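PDB 5V4A: glycosyltransferase (duf1792) from Streptococcus sanguinis, which is a GT-D-type glycosyltransferase domain that binds UDP, the C-terminal part of a longer protein that probably serves the accessory SecA2/SecY2 export of a serine-rich repeat cell wall protein. Local coordinates for residues A[53-58]-A[101-106]; A[63-68]-A[211-216]; A[129-134]-A[226-231]. All coordinates share one frame; numbering follows the deposited sequence.

Interaction 1. Residues A[53-58]-A[101-106]; sequences RLREIM and KNICRA
Ile103, on the last turn of helix 82-103, sets its branches against residues 55-58 of helix 48-58, and apolar packing carries most of this contact. Its CG2 methyl lies 3.9 Å from Met58 CB, while Ile103 CD1 comes to 3.8 Å from Arg55 CG. The two branches thus divide the work, one meeting Met58 and the other the aliphatic part of Arg55. The Arg55 and Ile103 side chains cross at about a right angle.

A methyl-to-carbonyl touch is added by the same branch: Ile103 CG2 stands 3.6 Å from the backbone O of Arg55.

The third kind of contact is between sulfur-bearing groups. Met58 runs extended to SD and then bends (chi3 54°), which delivers its CE methyl to 3.7 Å from Cys104 SG. Cys104 is the first residue past helix 82-103 to leave helical geometry, so this methyl-to-thiol touch falls where the chain turns away.

Helices 48-58 and 82-103 meet here within the GT-D domain, with the side chain of Met58 about 8 Å from that of the UDP-binding Lys205. Val36 of helix 30-36 packs on Arg55 and Ile103, and Met33 on Met58. Tyr109 touches Cys104, and its hydroxyl makes a weak hydrogen bond with Met58 O. The chemistry implies a join between two helical segments that rests on shape and van der Waals contact, buried at Met58 and Cys104 and exposed at Arg55.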
loop_
_atom_site.group_PDB
_atom_site.type_symbol
_atom_site.label_atom_id
_atom_site.label_comp_id
_atom_site.label_asym_id
_atom_site.label_seq_id
_atom_site.Cartn_x
_atom_site.Cartn_y
_atom_site.Cartn_z
ATOM N N ARG A 53 23.770 6.786 23.370
ATOM C CA ARG A 53 22.724 7.469 22.619
ATOM C C ARG A 53 21.682 6.488 22.092
ATOM O O ARG A 53 20.490 6.812 22.048
ATOM C CB ARG A 53 23.332 8.263 21.470
ATOM C CG ARG A 53 22.342 9.173 20.769
ATOM C CD ARG A 53 21.875 10.328 21.639
ATOM N NE ARG A 53 21.189 11.348 20.846
ATOM C CZ ARG A 53 20.506 12.367 21.362
ATOM N NH1 ARG A 53 20.414 12.512 22.680
ATOM N NH2 ARG A 53 19.920 13.250 20.565
ATOM N N LEU A 54 22.099 5.291 21.677
ATOM C CA LEU A 54 21.116 4.326 21.193
ATOM C C LEU A 54 20.220 3.840 22.323
ATOM O O LEU A 54 18.990 3.751 22.170
ATOM C CB LEU A 54 21.812 3.135 20.532
ATOM C CG LEU A 54 22.662 3.370 19.299
ATOM C CD1 LEU A 54 23.399 2.071 18.940
ATOM C CD2 LEU A 54 21.801 3.836 18.133
ATOM N N ARG A 55 20.824 3.521 23.464
ATOM C CA ARG A 55 20.056 3.119 24.632
ATOM C C ARG A 55 19.060 4.203 25.024
ATOM O O ARG A 55 17.921 3.904 25.401
ATOM C CB ARG A 55 21.007 2.819 25.783
ATOM C CG ARG A 55 20.379 2.230 27.023
ATOM C CD ARG A 55 21.480 1.921 27.998
ATOM N NE ARG A 55 22.298 3.109 28.221
ATOM C CZ ARG A 55 23.512 3.093 28.764
ATOM N NH1 ARG A 55 24.062 1.938 29.134
ATOM N NH2 ARG A 55 24.181 4.229 28.923
ATOM N N GLU A 56 19.452 5.469 24.870
ATOM C CA GLU A 56 18.560 6.559 25.259
ATOM C C GLU A 56 17.340 6.620 24.352
ATOM O O GLU A 56 16.220 6.840 24.826
ATOM C CB GLU A 56 19.296 7.893 25.232
ATOM C CG GLU A 56 18.479 8.990 25.883
ATOM C CD GLU A 56 19.091 10.373 25.769
ATOM O OE1 GLU A 56 20.239 10.501 25.290
ATOM O OE2 GLU A 56 18.378 11.341 26.121
ATOM N N ILE A 57 17.550 6.456 23.044
ATOM C CA ILE A 57 16.449 6.548 22.096
ATOM C C ILE A 57 15.521 5.343 22.231
ATOM O O ILE A 57 14.287 5.477 22.149
ATOM C CB ILE A 57 17.001 6.698 20.668
ATOM C CG1 ILE A 57 17.843 7.965 20.527
ATOM C CG2 ILE A 57 15.894 6.744 19.651
ATOM C CD1 ILE A 57 18.657 7.973 19.228
ATOM N N MET A 58 16.098 4.157 22.479
ATOM C CA MET A 58 15.317 2.930 22.635
ATOM C C MET A 58 14.283 3.027 23.742
ATOM O O MET A 58 13.260 2.335 23.692
ATOM C CB MET A 58 16.234 1.741 22.926
ATOM C CG MET A 58 17.096 1.296 21.770
ATOM S SD MET A 58 18.132 -0.113 22.223
ATOM C CE MET A 58 16.874 -1.239 22.819
ATOM N N LYS A 101 13.665 -5.722 28.333
ATOM C CA LYS A 101 12.661 -5.390 29.340
ATOM C C LYS A 101 13.110 -4.241 30.241
ATOM O O LYS A 101 12.273 -3.469 30.723
ATOM C CB LYS A 101 12.315 -6.631 30.169
ATOM C CG LYS A 101 11.726 -7.754 29.339
ATOM C CD LYS A 101 11.363 -8.977 30.160
ATOM C CE LYS A 101 12.480 -9.388 31.102
ATOM N NZ LYS A 101 12.184 -10.663 31.840
ATOM N N ASN A 102 14.419 -4.090 30.454
ATOM C CA ASN A 102 14.903 -3.013 31.313
ATOM C C ASN A 102 14.904 -1.665 30.597
ATOM O O ASN A 102 14.553 -0.643 31.197
ATOM C CB ASN A 102 16.294 -3.344 31.840
ATOM C CG ASN A 102 16.256 -3.920 33.238
ATOM O OD1 ASN A 102 16.077 -3.193 34.216
ATOM N ND2 ASN A 102 16.416 -5.235 33.342
ATOM N N ILE A 103 15.315 -1.634 29.329
ATOM C CA ILE A 103 15.393 -0.371 28.601
ATOM C C ILE A 103 14.035 0.014 28.014
ATOM O O ILE A 103 13.639 1.183 28.046
ATOM C CB ILE A 103 16.461 -0.453 27.490
ATOM C CG1 ILE A 103 17.843 -0.808 28.056
ATOM C CG2 ILE A 103 16.515 0.861 26.713
ATOM C CD1 ILE A 103 18.833 -1.292 26.995
ATOM N N CYS A 104 13.316 -0.943 27.445
ATOM C CA CYS A 104 12.131 -0.657 26.634
ATOM C C CYS A 104 10.883 -0.764 27.500
ATOM O O CYS A 104 10.341 -1.853 27.701
ATOM C CB CYS A 104 12.077 -1.594 25.434
ATOM S SG CYS A 104 13.574 -1.492 24.462
ATOM N N ARG A 105 10.420 0.381 28.006
ATOM C CA ARG A 105 9.287 0.437 28.920
ATOM C C ARG A 105 8.164 1.314 28.376
ATOM O O ARG A 105 7.230 1.654 29.108
ATOM C CB ARG A 105 9.772 0.942 30.283
ATOM C CG ARG A 105 10.680 -0.063 30.978
ATOM C CD ARG A 105 11.800 0.605 31.771
ATOM N NE ARG A 105 11.414 1.108 33.082
ATOM C CZ ARG A 105 12.288 1.407 34.039
ATOM N NH1 ARG A 105 13.590 1.252 33.822
ATOM N NH2 ARG A 105 11.864 1.863 35.210
ATOM N N ALA A 106 8.209 1.640 27.087
ATOM C CA ALA A 106 7.161 2.428 26.467
ATOM C C ALA A 106 5.890 1.596 26.313
ATOM O O ALA A 106 5.935 0.364 26.350
ATOM C CB ALA A 106 7.623 2.943 25.106
#

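Interaction 2. Residues A[63-68]-A[211-216]; sequences DERLMV and LVQEGY
Arg65 reaches from the turn before strand 66-70 across to the end of helix 201-213, where Val212 and Gln213 receive it. From CB the chain leaves with CG anti to the backbone N (chi1 -178°), and CG and CD each pass 3.7 Å from Val212 CG1. A bend at chi3 then places NE 3.5 Å from the same methyl, which covers one face of the guanidinium off toward its rim. At the tip, NH1 donates to Gln213 OE1 at 3.0 Å, bent at 139°, and NH2 adds a weak bond to that oxygen. OE1 is approached from above its carbonyl plane, the guanidinium and amide planes standing 77° apart. Gln213 NE2 sits 3.0 Å from Arg65 NH2, two donors that do not bond; it is held by Tyr209 O, consistent with OE1 facing the arginine.

Deeper in, Leu66 CD1 looks at Val212 CG2 across 4.4 Å. Asp63 OD1 accepts from Arg65 N (an Asx turn) and Leu66 N (an Asx motif), and Gly215 closes the helix as C-prime of a Schellman motif. Strand 66-70 pairs with strand 24-27, and Val212 also packs on Ser24, seating the helix end against this parallel sheet of the GT-D domain. The result is a polar clasp at the exposed rim of an apolar interior.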
loop_
_atom_site.group_PDB
_atom_site.type_symbol
_atom_site.label_atom_id
_atom_site.label_comp_id
_atom_site.label_asym_id
_atom_site.label_seq_id
_atom_site.Cartn_x
_atom_site.Cartn_y
_atom_site.Cartn_z
ATOM N N ASP A 63 5.093 8.510 19.182
ATOM C CA ASP A 63 4.001 9.460 18.996
ATOM C C ASP A 63 3.980 9.899 17.534
ATOM O O ASP A 63 4.822 9.490 16.735
ATOM C CB ASP A 63 4.151 10.642 19.960
ATOM C CG ASP A 63 5.420 11.456 19.719
ATOM O OD1 ASP A 63 5.910 11.520 18.577
ATOM O OD2 ASP A 63 5.974 11.999 20.699
ATOM N N GLU A 64 3.039 10.789 17.200
ATOM C CA GLU A 64 2.842 11.180 15.805
ATOM C C GLU A 64 4.053 11.886 15.203
ATOM O O GLU A 64 4.125 12.018 13.979
ATOM C CB GLU A 64 1.637 12.103 15.704
ATOM C CG GLU A 64 1.808 13.319 16.608
ATOM C CD GLU A 64 0.688 14.324 16.496
ATOM O OE1 GLU A 64 0.250 14.823 17.556
ATOM O OE2 GLU A 64 0.284 14.646 15.359
ATOM N N ARG A 65 5.001 12.339 16.027
ATOM C CA ARG A 65 6.229 12.941 15.517
ATOM C C ARG A 65 7.272 11.879 15.180
ATOM O O ARG A 65 7.977 11.993 14.169
ATOM C CB ARG A 65 6.787 13.929 16.563
ATOM C CG ARG A 65 8.064 14.703 16.174
ATOM C CD ARG A 65 8.659 15.523 17.336
ATOM N NE ARG A 65 9.427 14.703 18.274
ATOM C CZ ARG A 65 10.415 15.153 19.041
ATOM N NH1 ARG A 65 10.790 16.430 18.980
ATOM N NH2 ARG A 65 11.049 14.314 19.854
ATOM N N LEU A 66 7.341 10.812 15.972
ATOM C CA LEU A 66 8.401 9.831 15.797
ATOM C C LEU A 66 7.950 8.483 16.332
ATOM O O LEU A 66 7.523 8.393 17.486
ATOM C CB LEU A 66 9.677 10.294 16.517
ATOM C CG LEU A 66 10.800 9.261 16.538
ATOM C CD1 LEU A 66 11.167 8.983 15.108
ATOM C CD2 LEU A 66 11.990 9.827 17.281
ATOM N N MET A 67 8.056 7.449 15.497
ATOM C CA MET A 67 7.768 6.074 15.894
ATOM C C MET A 67 9.081 5.355 16.169
ATOM O O MET A 67 9.986 5.381 15.335
ATOM C CB MET A 67 6.993 5.319 14.809
ATOM C CG MET A 67 6.434 3.972 15.290
ATOM S SD MET A 67 5.411 3.091 14.073
ATOM C CE MET A 67 6.548 2.982 12.689
ATOM N N VAL A 68 9.175 4.717 17.336
ATOM C CA VAL A 68 10.354 3.954 17.740
ATOM C C VAL A 68 10.038 2.476 17.557
ATOM O O VAL A 68 8.987 2.006 18.012
ATOM C CB VAL A 68 10.741 4.259 19.197
ATOM C CG1 VAL A 68 11.901 3.383 19.639
ATOM C CG2 VAL A 68 11.030 5.764 19.374
ATOM N N LEU A 211 17.672 14.819 13.686
ATOM C CA LEU A 211 17.005 15.600 12.655
ATOM C C LEU A 211 15.559 15.909 13.029
ATOM O O LEU A 211 15.074 17.007 12.742
ATOM C CB LEU A 211 17.063 14.847 11.322
ATOM C CG LEU A 211 18.412 14.838 10.608
ATOM C CD1 LEU A 211 18.318 13.976 9.356
ATOM C CD2 LEU A 211 18.861 16.252 10.277
ATOM N N VAL A 212 14.881 14.986 13.720
ATOM C CA VAL A 212 13.516 15.246 14.180
ATOM C C VAL A 212 13.490 16.438 15.130
ATOM O O VAL A 212 12.604 17.298 15.057
ATOM C CB VAL A 212 12.938 13.987 14.857
ATOM C CG1 VAL A 212 11.672 14.325 15.635
ATOM C CG2 VAL A 212 12.663 12.893 13.808
ATOM N N GLN A 213 14.485 16.531 16.004
ATOM C CA GLN A 213 14.509 17.629 16.967
ATOM C C GLN A 213 14.616 18.976 16.263
ATOM O O GLN A 213 14.212 20.008 16.816
ATOM C CB GLN A 213 15.667 17.436 17.944
ATOM C CG GLN A 213 15.667 16.084 18.652
ATOM C CD GLN A 213 14.303 15.650 19.181
ATOM O OE1 GLN A 213 13.625 16.389 19.899
ATOM N NE2 GLN A 213 13.897 14.435 18.824
ATOM N N GLU A 214 15.217 18.994 15.074
ATOM C CA GLU A 214 15.329 20.187 14.252
ATOM C C GLU A 214 14.170 20.351 13.283
ATOM O O GLU A 214 14.224 21.227 12.414
ATOM C CB GLU A 214 16.657 20.182 13.501
ATOM C CG GLU A 214 17.847 20.213 14.420
ATOM C CD GLU A 214 19.142 20.279 13.656
ATOM O OE1 GLU A 214 19.223 21.106 12.725
ATOM O OE2 GLU A 214 20.070 19.504 13.980
ATOM N N GLY A 215 13.150 19.506 13.376
ATOM C CA GLY A 215 11.936 19.713 12.606
ATOM C C GLY A 215 11.899 19.122 11.212
ATOM O O GLY A 215 11.020 19.509 10.427
ATOM N N TYR A 216 12.814 18.207 10.875
ATOM C CA TYR A 216 12.784 17.459 9.620
ATOM C C TYR A 216 11.982 16.171 9.774
ATOM O O TYR A 216 11.751 15.678 10.885
ATOM C CB TYR A 216 14.191 17.090 9.137
ATOM C CG TYR A 216 15.098 18.261 8.835
ATOM C CD1 TYR A 216 15.147 18.811 7.562
ATOM C CD2 TYR A 216 15.910 18.810 9.822
ATOM C CE1 TYR A 216 15.976 19.886 7.282
ATOM C CE2 TYR A 216 16.737 19.893 9.550
ATOM C CZ TYR A 216 16.761 20.425 8.278
ATOM O OH TYR A 216 17.581 21.495 7.994
#

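Interaction 3. Residues A[129-134]-A[226-231]; sequences GYFAKL and SEYEWF
Phe131 of helix 127-138 sets its ring against Tyr228 and Phe231 of helix 224-233, both on one side of its plane, making a three-ring aromatic cluster within the GT-D glycosyltransferase fold. The short helical segments run 11.8 Å apart at closest approach and cross at -135°, so the gap between them is bridged largely by this one phenylalanine.

Tyr228 turns an edge to one face of Phe131 in a T-shaped pair, with ring centroids 5.2 Å apart and planes at 69°. The touching atom is Tyr228 CD1, 3.7 Å from Phe131 CD1 and displaced toward the rim of that face. Phe231 meets the same ring in an oblique pairing, the two ring planes 33° apart; Phe131 CD2 lies over a face of Phe231, and the two side chains slide past each other in opposite directions. The closest atoms of this pair, Phe131 CE2 and Phe231 CG, are 3.5 Å apart.

The polar groups are looked after elsewhere. Tyr228 OH hydrogen-bonds with Asp158 and Lys135, while the Glu227 carboxylate forms a salt bridge with Arg116, a UDP-binding residue, and accepts from Ile119 N. Through Glu227 this helix probably positions Arg116 from the second shell. Ala132, on the same helix as Phe131, packs on Leu19 of the second subunit. At the far end of the ring, Phe131 CZ stands 3.7 Å from the carbonyl O of Glu227.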
loop_
_atom_site.group_PDB
_atom_site.type_symbol
_atom_site.label_atom_id
_atom_site.label_comp_id
_atom_site.label_asym_id
_atom_site.label_seq_id
_atom_site.Cartn_x
_atom_site.Cartn_y
_atom_site.Cartn_z
ATOM N N GLY A 129 2.333 -6.455 -0.692
ATOM C CA GLY A 129 1.574 -5.349 -0.145
ATOM C C GLY A 129 2.428 -4.506 0.769
ATOM O O GLY A 129 2.239 -3.288 0.845
ATOM N N TYR A 130 3.383 -5.131 1.468
ATOM C CA TYR A 130 4.266 -4.353 2.332
ATOM C C TYR A 130 5.103 -3.383 1.506
ATOM O O TYR A 130 5.237 -2.204 1.860
ATOM C CB TYR A 130 5.157 -5.274 3.181
ATOM C CG TYR A 130 4.408 -6.214 4.117
ATOM C CD1 TYR A 130 3.116 -5.926 4.535
ATOM C CD2 TYR A 130 5.004 -7.382 4.598
ATOM C CE1 TYR A 130 2.434 -6.773 5.381
ATOM C CE2 TYR A 130 4.326 -8.234 5.466
ATOM C CZ TYR A 130 3.023 -7.922 5.844
ATOM O OH TYR A 130 2.315 -8.742 6.698
ATOM N N PHE A 131 5.693 -3.865 0.402
ATOM C CA PHE A 131 6.462 -2.970 -0.458
ATOM C C PHE A 131 5.570 -1.920 -1.122
ATOM O O PHE A 131 6.029 -0.800 -1.382
ATOM C CB PHE A 131 7.239 -3.758 -1.526
ATOM C CG PHE A 131 8.410 -4.541 -0.981
ATOM C CD1 PHE A 131 9.508 -3.887 -0.442
ATOM C CD2 PHE A 131 8.419 -5.934 -1.028
ATOM C CE1 PHE A 131 10.596 -4.606 0.057
ATOM C CE2 PHE A 131 9.501 -6.660 -0.529
ATOM C CZ PHE A 131 10.592 -5.984 0.020
ATOM N N ALA A 132 4.304 -2.246 -1.411
ATOM C CA ALA A 132 3.422 -1.230 -1.979
ATOM C C ALA A 132 3.205 -0.077 -1.004
ATOM O O ALA A 132 3.251 1.094 -1.396
ATOM C CB ALA A 132 2.071 -1.836 -2.379
ATOM N N LYS A 133 2.963 -0.385 0.269
ATOM C CA LYS A 133 2.728 0.690 1.240
ATOM C C LYS A 133 4.001 1.477 1.519
ATOM O O LYS A 133 3.958 2.702 1.715
ATOM C CB LYS A 133 2.154 0.105 2.527
ATOM C CG LYS A 133 0.710 -0.379 2.372
ATOM C CD LYS A 133 -0.008 -0.470 3.704
ATOM C CE LYS A 133 0.119 -1.821 4.321
ATOM N NZ LYS A 133 -0.766 -1.997 5.489
ATOM N N LEU A 134 5.147 0.794 1.526
ATOM C CA LEU A 134 6.418 1.496 1.653
ATOM C C LEU A 134 6.612 2.466 0.500
ATOM O O LEU A 134 6.954 3.632 0.715
ATOM C CB LEU A 134 7.574 0.495 1.699
ATOM C CG LEU A 134 7.890 -0.195 3.024
ATOM C CD1 LEU A 134 8.591 -1.534 2.790
ATOM C CD2 LEU A 134 8.769 0.708 3.915
ATOM N N SER A 226 18.094 -4.553 -0.100
ATOM C CA SER A 226 18.411 -5.974 -0.223
ATOM C C SER A 226 17.142 -6.810 -0.198
ATOM O O SER A 226 17.004 -7.774 -0.959
ATOM C CB SER A 226 19.352 -6.420 0.898
ATOM O OG SER A 226 20.613 -5.784 0.827
ATOM N N GLU A 227 16.193 -6.449 0.663
ATOM C CA GLU A 227 14.971 -7.230 0.737
ATOM C C GLU A 227 14.162 -7.086 -0.541
ATOM O O GLU A 227 13.539 -8.054 -0.989
ATOM C CB GLU A 227 14.147 -6.820 1.966
ATOM C CG GLU A 227 14.815 -7.233 3.286
ATOM C CD GLU A 227 14.205 -8.489 3.868
ATOM O OE1 GLU A 227 13.340 -9.085 3.190
ATOM O OE2 GLU A 227 14.584 -8.889 4.991
ATOM N N TYR A 228 14.196 -5.899 -1.166
ATOM C CA TYR A 228 13.490 -5.712 -2.431
ATOM C C TYR A 228 14.140 -6.520 -3.549
ATOM O O TYR A 228 13.446 -7.120 -4.373
ATOM C CB TYR A 228 13.468 -4.233 -2.806
ATOM C CG TYR A 228 12.513 -3.852 -3.915
ATOM C CD1 TYR A 228 11.143 -4.015 -3.765
ATOM C CD2 TYR A 228 12.982 -3.322 -5.107
ATOM C CE1 TYR A 228 10.260 -3.637 -4.769
ATOM C CE2 TYR A 228 12.108 -2.941 -6.117
ATOM C CZ TYR A 228 10.749 -3.107 -5.941
ATOM O OH TYR A 228 9.866 -2.750 -6.941
ATOM N N GLU A 229 15.470 -6.541 -3.600
ATOM C CA GLU A 229 16.139 -7.354 -4.612
ATOM C C GLU A 229 15.780 -8.824 -4.451
ATOM O O GLU A 229 15.406 -9.492 -5.426
ATOM C CB GLU A 229 17.644 -7.155 -4.538
ATOM C CG GLU A 229 18.107 -5.799 -4.988
ATOM C CD GLU A 229 18.328 -5.700 -6.481
ATOM O OE1 GLU A 229 18.662 -4.588 -6.937
ATOM O OE2 GLU A 229 18.188 -6.724 -7.196
ATOM N N TRP A 230 15.815 -9.326 -3.212
ATOM C CA TRP A 230 15.444 -10.720 -2.987
ATOM C C TRP A 230 13.990 -10.970 -3.372
ATOM O O TRP A 230 13.671 -12.004 -3.977
ATOM C CB TRP A 230 15.683 -11.104 -1.528
ATOM C CG TRP A 230 17.129 -11.171 -1.183
ATOM C CD1 TRP A 230 18.146 -11.554 -2.002
ATOM C CD2 TRP A 230 17.727 -10.846 0.078
ATOM N NE1 TRP A 230 19.346 -11.483 -1.335
ATOM C CE2 TRP A 230 19.115 -11.057 -0.054
ATOM C CE3 TRP A 230 17.223 -10.402 1.304
ATOM C CZ2 TRP A 230 20.008 -10.831 0.992
ATOM C CZ3 TRP A 230 18.113 -10.178 2.346
ATOM C CH2 TRP A 230 19.490 -10.394 2.183
ATOM N N PHE A 231 13.096 -10.028 -3.037
ATOM C CA PHE A 231 11.690 -10.143 -3.419
ATOM C C PHE A 231 11.535 -10.206 -4.938
ATOM O O PHE A 231 10.842 -11.084 -5.463
ATOM C CB PHE A 231 10.902 -8.969 -2.803
ATOM C CG PHE A 231 9.522 -8.770 -3.356
ATOM C CD1 PHE A 231 8.507 -9.666 -3.070
ATOM C CD2 PHE A 231 9.215 -7.630 -4.082
ATOM C CE1 PHE A 231 7.205 -9.458 -3.549
ATOM C CE2 PHE A 231 7.911 -7.404 -4.556
ATOM C CZ PHE A 231 6.911 -8.324 -4.292
#

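From the N terminus, helix 48-58 comes first, followed by strand 66-70 and helix 82-103. Interaction 1 joins those two helices and closes the loop between them, with the strand inside it. Interaction 2 starts within that loop and runs out to the end of helix 201-213, tying the three-stranded parallel sheet to that helix, so the two cross; they also touch, through Ile57 O and Val68 CG1. Interaction 3 opens after interaction 1 has closed. It closes the long loop from helix 127-138 to helix 224-233 and crosses interaction 2, whose residues 211-216 fall inside that loop. Interactions 1 and 3 sit on opposite sides of the chain's centre, their centres about 28 Å apart.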